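Local coordinates for protein endoglucanase E (Clostridium thermocellum, PDB 2WAO) that acts as an acetyl esterase of carbohydrate esterase family 2 in this C-terminal domain of a cellulase, and binds cello-oligosaccharide in its active-site cleft, at residues Ile178-Asn183 with Thr234-Ala239; Met182-Ala187 with Asp225-Phe230. One frame throughout, in Å; residues are numbered along the deposited sequence.

Interaction 1: residues Ile178-Asn183 with Thr234-Ala239; sequences IGLTMN and TKFVTA
Thr181 and Leu180 press against one flank of helix 233-250 in the SGNH-hydrolase domain of this esterase. They sit in the loop that follows strand 168-174 of the parallel sheet. Thr181 sets its methyl on the helix surface, against Lys235, Phe236 and Ala239. CG2 of Thr181 lies 3.6 Å from CA of Phe236 and also touches CG of Lys235. The Thr181 OG1 is turned between the backbone N and the carbonyl carbon (chi1 72°), which leaves the methyl to face the helix. The Lys235 chain is extended and crosses Thr181 at a slant, with its CD 3.9 Å from Thr181 CB. Its ammonium ends near the loop backbone, where Lys235 NZ gives a weak hydrogen bond to Thr181 O at 3.5 Å. Leu180 works one helical turn along. Its CB rests on CB of Ala239 at 3.9 Å, and its CD2 lies against the backbone carbonyl of Ala239. The other branch meets the aromatic ring obliquely, with Leu180 CD1 3.7 Å from Phe236 CE1.

Further out, the Phe236 ring meets Phe226 edge to face and packs on Tyr275 and Val276 of helix 266-285. The Asp225 carboxylate accepts from the backbone N of both Leu180 and Thr181, so Asp225, from helix 223-226, holds the loop backbone at the two residues that pack on helix 233-250. The loop is also tied back on itself. Gly179 N donates to Asn183 OD1 at 3.3 Å, in the carbonyl plane, with an N-H...O angle of 139°.

Interaction 2: residues Met182-Ala187 with Asp225-Phe230; sequences MNYGGA and DFSTSF. With BGC (beta-D-glucopyranose), chain B; BGC (beta-D-glucopyranose), chain C; FMT (formic acid), chain H.
Gly185 meets Ser227 and Thr228 largely through one shared water; the only direct hydrogen bond between the two segments is weak. The water accepts from Gly185 N at 3.0 Å. It also hydrogen-bonds to Ser227 OG and to Thr228 OG1, both at 2.8 Å, so three groups hold it. Both hydroxyls are turned between their own backbone N and carbonyl carbon (chi1 63° for Ser227, 55° for Thr228), and this brings them to the same water.

Tyr184 stands beside this bridge. Ser227 OG lies at the ring edge, near its plane, 3.5 Å from Tyr184 CD1. Thr228 brings its CG2 in obliquely, from the side opposite the chain B glucose, 3.7 Å from Tyr184 CE1; the two side chains cross at about a right angle. One face of the ring is covered by the glucose of chain B. Its C5 is 3.6 Å from Tyr184 CG and sits above the plane, offset toward the rim. The sugar lies nearly parallel to the ring and turns its C1, C3 and C5 side to it, a CH-pi contact. O3 of the chain C glucose approaches the ring obliquely.

Met182 fills the other end of the contact. Its CG packs on Asp225, and a bend at chi3 (-75°) carries the methyl round to Thr228. SD of Met182 lies 3.4 Å from Ser229 O. Met182 N makes only a weak hydrogen bond to Asp225 OD1, whose stronger partner is Thr181 N.

Past Ser229, Phe230 N donates almost straight to a formic acid molecule, probably from the crystallisation liquor, which lies over the Phe230 ring. Tyr184 belongs to the glycan pocket, and an aromatic ring stacked on a sugar face is a classic element of a carbohydrate-binding cleft.

In the fold
Interactions 1 and 2 lie on the same side of the chain's centre, with centres about 10 Å apart. Both begin in the loop between strand 168-174 and helix 192-195, and they share Met182 and Asn183. Their second partners follow one another along the chain: helix 223-226 and the turn after it serve interaction 2, then helix 233-250 serves interaction 1. Asp225 joins the two through its bonds to the loop backbone. All four segments fall within the GDSL-like (SGNH) hydrolase family region. Within one short run of this loop, Leu180 and Thr181 pack on the helical layer beside the parallel sheet, and Tyr184, three residues on, lies against the bound glycan.

Interaction 1: residues Ile178-Asn183 with Thr234-Ala239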
ATOM      1  N   ILE A 178       6.131  10.118   5.643  1.00  4.04           N
ATOM      2  CA  ILE A 178       6.800  10.747   4.504  1.00  2.94           C
ATOM      3  C   ILE A 178       5.929  11.874   3.907  1.00  3.86           C
ATOM      4  O   ILE A 178       4.683  11.808   3.989  1.00  4.10           O
ATOM      5  CB  ILE A 178       7.109   9.674   3.409  1.00  2.46           C
ATOM      6  CG1 ILE A 178       8.386  10.069   2.640  1.00  2.35           C
ATOM      7  CG2 ILE A 178       5.876   9.385   2.467  1.00  2.00           C
ATOM      8  CD1 ILE A 178       8.936   8.925   1.755  1.00  2.00           C
ATOM      9  N   GLY A 179       6.570  12.852   3.282  1.00  3.92           N
ATOM     10  CA  GLY A 179       5.835  13.932   2.625  1.00  4.81           C
ATOM     11  C   GLY A 179       6.489  14.292   1.308  1.00  4.99           C
ATOM     12  O   GLY A 179       7.457  13.632   0.837  1.00  4.82           O
ATOM     13  N   LEU A 180       5.946  15.347   0.712  1.00  4.51           N
ATOM     14  CA  LEU A 180       6.452  15.872  -0.510  1.00  4.98           C
ATOM     15  C   LEU A 180       7.595  16.863  -0.263  1.00  5.24           C
ATOM     16  O   LEU A 180       8.552  16.935  -1.087  1.00  4.57           O
ATOM     17  CB  LEU A 180       5.364  16.630  -1.278  1.00  3.85           C
ATOM     18  CG  LEU A 180       4.483  15.617  -1.986  1.00  8.09           C
ATOM     19  CD1 LEU A 180       3.104  16.132  -2.256  1.00 11.06           C
ATOM     20  CD2 LEU A 180       5.183  15.162  -3.295  1.00  5.93           C
ATOM     21  N   THR A 181       7.461  17.674   0.792  1.00  5.07           N
ATOM     22  CA  THR A 181       8.540  18.689   1.105  1.00  6.26           C
ATOM     23  C   THR A 181       9.240  18.452   2.434  1.00  6.40           C
ATOM     24  O   THR A 181      10.311  19.067   2.706  1.00  5.93           O
ATOM     25  CB  THR A 181       7.979  20.160   1.143  1.00  5.78           C
ATOM     26  OG1 THR A 181       7.181  20.324   2.314  1.00  8.82           O
ATOM     27  CG2 THR A 181       7.149  20.447  -0.098  1.00  8.43           C
ATOM     28  N   MET A 182       8.631  17.621   3.277  1.00  6.67           N
ATOM     29  CA  MET A 182       9.112  17.355   4.640  1.00  6.98           C
ATOM     30  C   MET A 182       8.497  16.062   5.133  1.00  7.65           C
ATOM     31  O   MET A 182       7.443  15.660   4.645  1.00  9.20           O
ATOM     32  CB  MET A 182       8.731  18.517   5.587  1.00  7.13           C
ATOM     33  CG  MET A 182       7.232  18.661   5.726  1.00  7.86           C
ATOM     34  SD  MET A 182       6.752  20.060   6.731  1.00 11.41           S
ATOM     35  CE  MET A 182       7.163  19.353   8.295  1.00 10.31           C
ATOM     36  N   ASN A 183       9.145  15.427   6.104  1.00  5.73           N
ATOM     37  CA  ASN A 183       8.581  14.300   6.808  1.00  6.71           C
ATOM     38  C   ASN A 183       7.917  14.785   8.092  1.00  6.04           C
ATOM     39  O   ASN A 183       8.080  15.935   8.468  1.00  5.37           O
ATOM     40  CB  ASN A 183       9.683  13.273   7.060  1.00  7.08           C
ATOM     41  CG  ASN A 183      10.231  12.751   5.744  1.00  9.86           C
ATOM     42  OD1 ASN A 183       9.465  12.481   4.804  1.00 11.29           O
ATOM     43  ND2 ASN A 183      11.539  12.759   5.614  1.00 16.67           N
ATOM     44  N   THR A 234       4.656  27.466  -2.780  1.00 10.49           N
ATOM     45  CA  THR A 234       5.371  27.211  -4.037  1.00 12.13           C
ATOM     46  C   THR A 234       6.139  25.882  -4.020  1.00 11.34           C
ATOM     47  O   THR A 234       6.079  25.108  -4.999  1.00 12.09           O
ATOM     48  CB  THR A 234       6.285  28.425  -4.407  1.00 12.91           C
ATOM     49  OG1 THR A 234       5.451  29.589  -4.504  1.00 14.56           O
ATOM     50  CG2 THR A 234       6.912  28.203  -5.750  1.00 14.13           C
ATOM     51  N   LYS A 235       6.794  25.618  -2.904  1.00 11.91           N
ATOM     52  CA  LYS A 235       7.582  24.416  -2.679  1.00 12.47           C
ATOM     53  C   LYS A 235       6.697  23.159  -2.786  1.00 10.76           C
ATOM     54  O   LYS A 235       7.009  22.218  -3.517  1.00  9.46           O
ATOM     55  CB  LYS A 235       8.239  24.480  -1.309  1.00 13.32           C
ATOM     56  CG  LYS A 235       9.166  23.303  -1.007  1.00 19.37           C
ATOM     57  CD  LYS A 235       9.917  23.421   0.361  1.00 21.26           C
ATOM     58  CE  LYS A 235      11.180  22.544   0.326  1.00 27.28           C
ATOM     59  NZ  LYS A 235      11.680  22.076   1.676  1.00 29.39           N
ATOM     60  N   PHE A 236       5.587  23.190  -2.065  1.00  7.86           N
ATOM     61  CA  PHE A 236       4.621  22.080  -2.066  1.00  6.60           C
ATOM     62  C   PHE A 236       3.958  21.819  -3.448  1.00  7.00           C
ATOM     63  O   PHE A 236       3.898  20.661  -3.916  1.00  5.73           O
ATOM     64  CB  PHE A 236       3.562  22.280  -0.960  1.00  6.64           C
ATOM     65  CG  PHE A 236       2.573  21.119  -0.876  1.00  6.43           C
ATOM     66  CD1 PHE A 236       2.880  19.984  -0.122  1.00  7.10           C
ATOM     67  CD2 PHE A 236       1.389  21.151  -1.603  1.00  8.92           C
ATOM     68  CE1 PHE A 236       1.991  18.903  -0.050  1.00  8.33           C
ATOM     69  CE2 PHE A 236       0.494  20.079  -1.555  1.00  5.87           C
ATOM     70  CZ  PHE A 236       0.789  18.963  -0.788  1.00  6.13           C
ATOM     71  N   VAL A 237       3.447  22.882  -4.073  1.00  5.44           N
ATOM     72  CA  VAL A 237       2.804  22.768  -5.350  1.00  6.36           C
ATOM     73  C   VAL A 237       3.806  22.265  -6.392  1.00  6.46           C
ATOM     74  O   VAL A 237       3.502  21.367  -7.167  1.00  4.97           O
ATOM     75  CB  VAL A 237       2.144  24.093  -5.760  1.00  6.50           C
ATOM     76  CG1 VAL A 237       1.711  24.043  -7.268  1.00  8.69           C
ATOM     77  CG2 VAL A 237       0.889  24.334  -4.844  1.00  6.50           C
ATOM     78  N   THR A 238       5.010  22.829  -6.389  1.00  7.04           N
ATOM     79  CA  THR A 238       6.042  22.348  -7.348  1.00  7.95           C
ATOM     80  C   THR A 238       6.407  20.861  -7.125  1.00  6.41           C
ATOM     81  O   THR A 238       6.567  20.123  -8.076  1.00  6.78           O
ATOM     82  CB  THR A 238       7.280  23.293  -7.325  1.00  9.96           C
ATOM     83  OG1 THR A 238       6.868  24.602  -7.755  1.00 10.23           O
ATOM     84  CG2 THR A 238       8.378  22.792  -8.266  1.00 10.22           C
ATOM     85  N   ALA A 239       6.519  20.453  -5.862  1.00  6.40           N
ATOM     86  CA  ALA A 239       6.874  19.091  -5.465  1.00  5.28           C
ATOM     87  C   ALA A 239       5.765  18.140  -5.935  1.00  5.65           C
ATOM     88  O   ALA A 239       6.042  17.056  -6.444  1.00  4.35           O
ATOM     89  CB  ALA A 239       7.089  18.993  -3.919  1.00  5.10           C
TER

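Interaction 2: residues Met182-Ala187 with Asp225-Phe230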
ATOM      1  N   MET A 182       8.631  17.621   3.277  1.00  6.67           N
ATOM      2  CA  MET A 182       9.112  17.355   4.640  1.00  6.98           C
ATOM      3  C   MET A 182       8.497  16.062   5.133  1.00  7.65           C
ATOM      4  O   MET A 182       7.443  15.660   4.645  1.00  9.20           O
ATOM      5  CB  MET A 182       8.731  18.517   5.587  1.00  7.13           C
ATOM      6  CG  MET A 182       7.232  18.661   5.726  1.00  7.86           C
ATOM      7  SD  MET A 182       6.752  20.060   6.731  1.00 11.41           S
ATOM      8  CE  MET A 182       7.163  19.353   8.295  1.00 10.31           C
ATOM      9  N   ASN A 183       9.145  15.427   6.104  1.00  5.73           N
ATOM     10  CA  ASN A 183       8.581  14.300   6.808  1.00  6.71           C
ATOM     11  C   ASN A 183       7.917  14.785   8.092  1.00  6.04           C
ATOM     12  O   ASN A 183       8.080  15.935   8.468  1.00  5.37           O
ATOM     13  CB  ASN A 183       9.683  13.273   7.060  1.00  7.08           C
ATOM     14  CG  ASN A 183      10.231  12.751   5.744  1.00  9.86           C
ATOM     15  OD1 ASN A 183       9.465  12.481   4.804  1.00 11.29           O
ATOM     16  ND2 ASN A 183      11.539  12.759   5.614  1.00 16.67           N
ATOM     17  N   TYR A 184       7.158  13.919   8.733  1.00  5.95           N
ATOM     18  CA  TYR A 184       6.470  14.253   9.989  1.00  6.28           C
ATOM     19  C   TYR A 184       7.383  14.993  10.990  1.00  6.61           C
ATOM     20  O   TYR A 184       8.467  14.524  11.295  1.00  5.95           O
ATOM     21  CB  TYR A 184       5.893  13.000  10.668  1.00  7.54           C
ATOM     22  CG  TYR A 184       5.184  13.440  11.927  1.00  9.51           C
ATOM     23  CD1 TYR A 184       3.974  14.133  11.857  1.00  6.91           C
ATOM     24  CD2 TYR A 184       5.789  13.265  13.177  1.00  9.38           C
ATOM     25  CE1 TYR A 184       3.366  14.613  13.018  1.00  7.36           C
ATOM     26  CE2 TYR A 184       5.175  13.736  14.347  1.00 10.80           C
ATOM     27  CZ  TYR A 184       3.969  14.390  14.242  1.00 11.04           C
ATOM     28  OH  TYR A 184       3.372  14.841  15.389  1.00 13.08           O
ATOM     29  N   GLY A 185       6.900  16.138  11.484  1.00  7.88           N
ATOM     30  CA  GLY A 185       7.622  16.971  12.485  1.00  9.19           C
ATOM     31  C   GLY A 185       8.946  17.596  11.999  1.00  9.75           C
ATOM     32  O   GLY A 185       9.746  18.072  12.820  1.00  9.84           O
ATOM     33  N   GLY A 186       9.177  17.578  10.687  1.00  8.75           N
ATOM     34  CA  GLY A 186      10.424  18.067  10.068  1.00  9.06           C
ATOM     35  C   GLY A 186      11.655  17.190  10.323  1.00  9.81           C
ATOM     36  O   GLY A 186      12.804  17.668  10.177  1.00 10.52           O
ATOM     37  N   ALA A 187      11.454  15.924  10.701  1.00  9.15           N
ATOM     38  CA  ALA A 187      12.569  14.965  10.840  1.00  8.47           C
ATOM     39  C   ALA A 187      13.253  14.814   9.470  1.00  9.27           C
ATOM     40  O   ALA A 187      12.584  14.729   8.420  1.00  9.08           O
ATOM     41  CB  ALA A 187      12.067  13.592  11.357  1.00  9.53           C
ATOM     42  N   ASP A 225       3.141  17.224   5.344  1.00  4.99           N
ATOM     43  CA  ASP A 225       3.491  18.605   4.944  1.00  5.13           C
ATOM     44  C   ASP A 225       2.686  19.690   5.692  1.00  5.81           C
ATOM     45  O   ASP A 225       3.062  20.854   5.645  1.00  5.82           O
ATOM     46  CB  ASP A 225       3.332  18.778   3.440  1.00  5.23           C
ATOM     47  CG  ASP A 225       4.306  17.858   2.658  1.00  5.93           C
ATOM     48  OD1 ASP A 225       5.488  18.243   2.526  1.00  7.70           O
ATOM     49  OD2 ASP A 225       3.907  16.752   2.202  1.00  7.94           O
ATOM     50  N   PHE A 226       1.573  19.307   6.329  1.00  5.60           N
ATOM     51  CA  PHE A 226       0.696  20.283   7.022  1.00  6.71           C
ATOM     52  C   PHE A 226       0.289  19.896   8.426  1.00  8.58           C
ATOM     53  O   PHE A 226      -0.517  20.613   9.037  1.00 11.05           O
ATOM     54  CB  PHE A 226      -0.575  20.610   6.157  1.00  7.46           C
ATOM     55  CG  PHE A 226      -0.237  21.214   4.865  1.00  7.15           C
ATOM     56  CD1 PHE A 226      -0.020  22.615   4.768  1.00  8.01           C
ATOM     57  CD2 PHE A 226      -0.034  20.395   3.727  1.00  5.80           C
ATOM     58  CE1 PHE A 226       0.376  23.207   3.599  1.00  9.41           C
ATOM     59  CE2 PHE A 226       0.381  20.992   2.520  1.00 10.76           C
ATOM     60  CZ  PHE A 226       0.575  22.396   2.452  1.00 10.48           C
ATOM     61  N   SER A 227       0.813  18.797   8.986  1.00  8.40           N
ATOM     62  CA  SER A 227       0.360  18.404  10.312  1.00  9.29           C
ATOM     63  C   SER A 227       1.125  19.104  11.442  1.00 10.07           C
ATOM     64  O   SER A 227       0.670  19.103  12.542  1.00 10.48           O
ATOM     65  CB  SER A 227       0.329  16.882  10.519  1.00  8.46           C
ATOM     66  OG  SER A 227       1.654  16.338  10.401  1.00 10.24           O
ATOM     67  N   THR A 228       2.303  19.668  11.169  1.00 10.89           N
ATOM     68  CA  THR A 228       3.028  20.367  12.225  1.00 12.25           C
ATOM     69  C   THR A 228       3.283  21.800  11.762  1.00 13.91           C
ATOM     70  O   THR A 228       2.515  22.701  12.141  1.00 17.15           O
ATOM     71  CB  THR A 228       4.313  19.601  12.682  1.00 11.06           C
ATOM     72  OG1 THR A 228       5.139  19.346  11.541  1.00 10.14           O
ATOM     73  CG2 THR A 228       3.939  18.263  13.396  1.00 11.66           C
ATOM     74  N   SER A 229       4.242  21.984  10.871  1.00 14.31           N
ATOM     75  CA  SER A 229       4.628  23.295  10.351  1.00 15.60           C
ATOM     76  C   SER A 229       4.222  23.296   8.880  1.00 14.48           C
ATOM     77  O   SER A 229       4.669  22.399   8.144  1.00 14.97           O
ATOM     78  CB  SER A 229       6.135  23.407  10.467  1.00 16.30           C
ATOM     79  OG  SER A 229       6.552  24.698  10.100  1.00 23.07           O
ATOM     80  N   PHE A 230       3.363  24.234   8.481  1.00 12.08           N
ATOM     81  CA  PHE A 230       2.750  24.238   7.140  1.00 10.98           C
ATOM     82  C   PHE A 230       3.812  24.442   6.060  1.00 11.86           C
ATOM     83  O   PHE A 230       4.540  25.441   6.101  1.00 12.05           O
ATOM     84  CB  PHE A 230       1.699  25.354   6.993  1.00 11.56           C
ATOM     85  CG  PHE A 230       0.523  25.251   7.955  1.00 10.80           C
ATOM     86  CD1 PHE A 230       0.135  24.018   8.505  1.00  9.47           C
ATOM     87  CD2 PHE A 230      -0.206  26.387   8.272  1.00 12.53           C
ATOM     88  CE1 PHE A 230      -0.968  23.940   9.392  1.00  9.70           C
ATOM     89  CE2 PHE A 230      -1.294  26.315   9.151  1.00 11.34           C
ATOM     90  CZ  PHE A 230      -1.680  25.089   9.694  1.00 11.24           C
TER
HETATM   91  C2  BGC B   4       3.171  10.006  15.457  1.00 13.82           C
HETATM   92  C3  BGC B   4       4.577   9.797  14.914  1.00 13.03           C
HETATM   93  C4  BGC B   4       4.502   9.271  13.476  1.00 11.36           C
HETATM   94  C5  BGC B   4       3.651  10.246  12.632  1.00 12.26           C
HETATM   95  C6  BGC B   4       3.554   9.899  11.133  1.00 14.52           C
HETATM   96  C1  BGC B   4       2.380  10.907  14.512  1.00 12.63           C
HETATM   97  O2  BGC B   4       3.252  10.535  16.785  1.00 14.16           O
HETATM   98  O3  BGC B   4       5.275   8.857  15.741  1.00 15.14           O
HETATM   99  O4  BGC B   4       5.784   9.369  13.098  1.00 13.99           O
HETATM  100  O5  BGC B   4       2.353  10.338  13.216  1.00 11.79           O
HETATM  101  O6  BGC B   4       2.964   8.618  10.999  1.00 16.86           O
HETATM  102  C2  BGC C   3      -1.146  13.585  13.311  1.00 14.08           C
HETATM  103  C3  BGC C   3      -0.301  12.316  13.396  1.00 12.48           C
HETATM  104  C4  BGC C   3       0.447  12.251  14.718  1.00 11.21           C
HETATM  105  C5  BGC C   3      -0.515  12.428  15.898  1.00 15.81           C
HETATM  106  C6  BGC C   3       0.331  12.608  17.161  1.00 18.93           C
HETATM  107  C1  BGC C   3      -2.053  13.695  14.552  1.00 17.10           C
HETATM  108  O2  BGC C   3      -1.942  13.585  12.130  1.00 13.87           O
HETATM  109  O3  BGC C   3       0.603  12.284  12.315  1.00 12.39           O
HETATM  110  O4  BGC C   3       1.041  11.079  14.958  1.00 12.46           O
HETATM  111  O5  BGC C   3      -1.342  13.592  15.772  1.00 15.33           O
HETATM  112  O6  BGC C   3      -0.612  12.808  18.158  1.00 24.88           O
HETATM  113  C   FMT H1345       1.841  25.992  11.068  1.00 33.14           C
HETATM  114  O1  FMT H1345       1.561  26.710  12.033  1.00 33.60           O
HETATM  115  O2  FMT H1345       2.716  26.291  10.255  1.00 32.34           O
HETATM  116  O   HOH W   1       4.341  17.024  10.137  1.00  5.64           O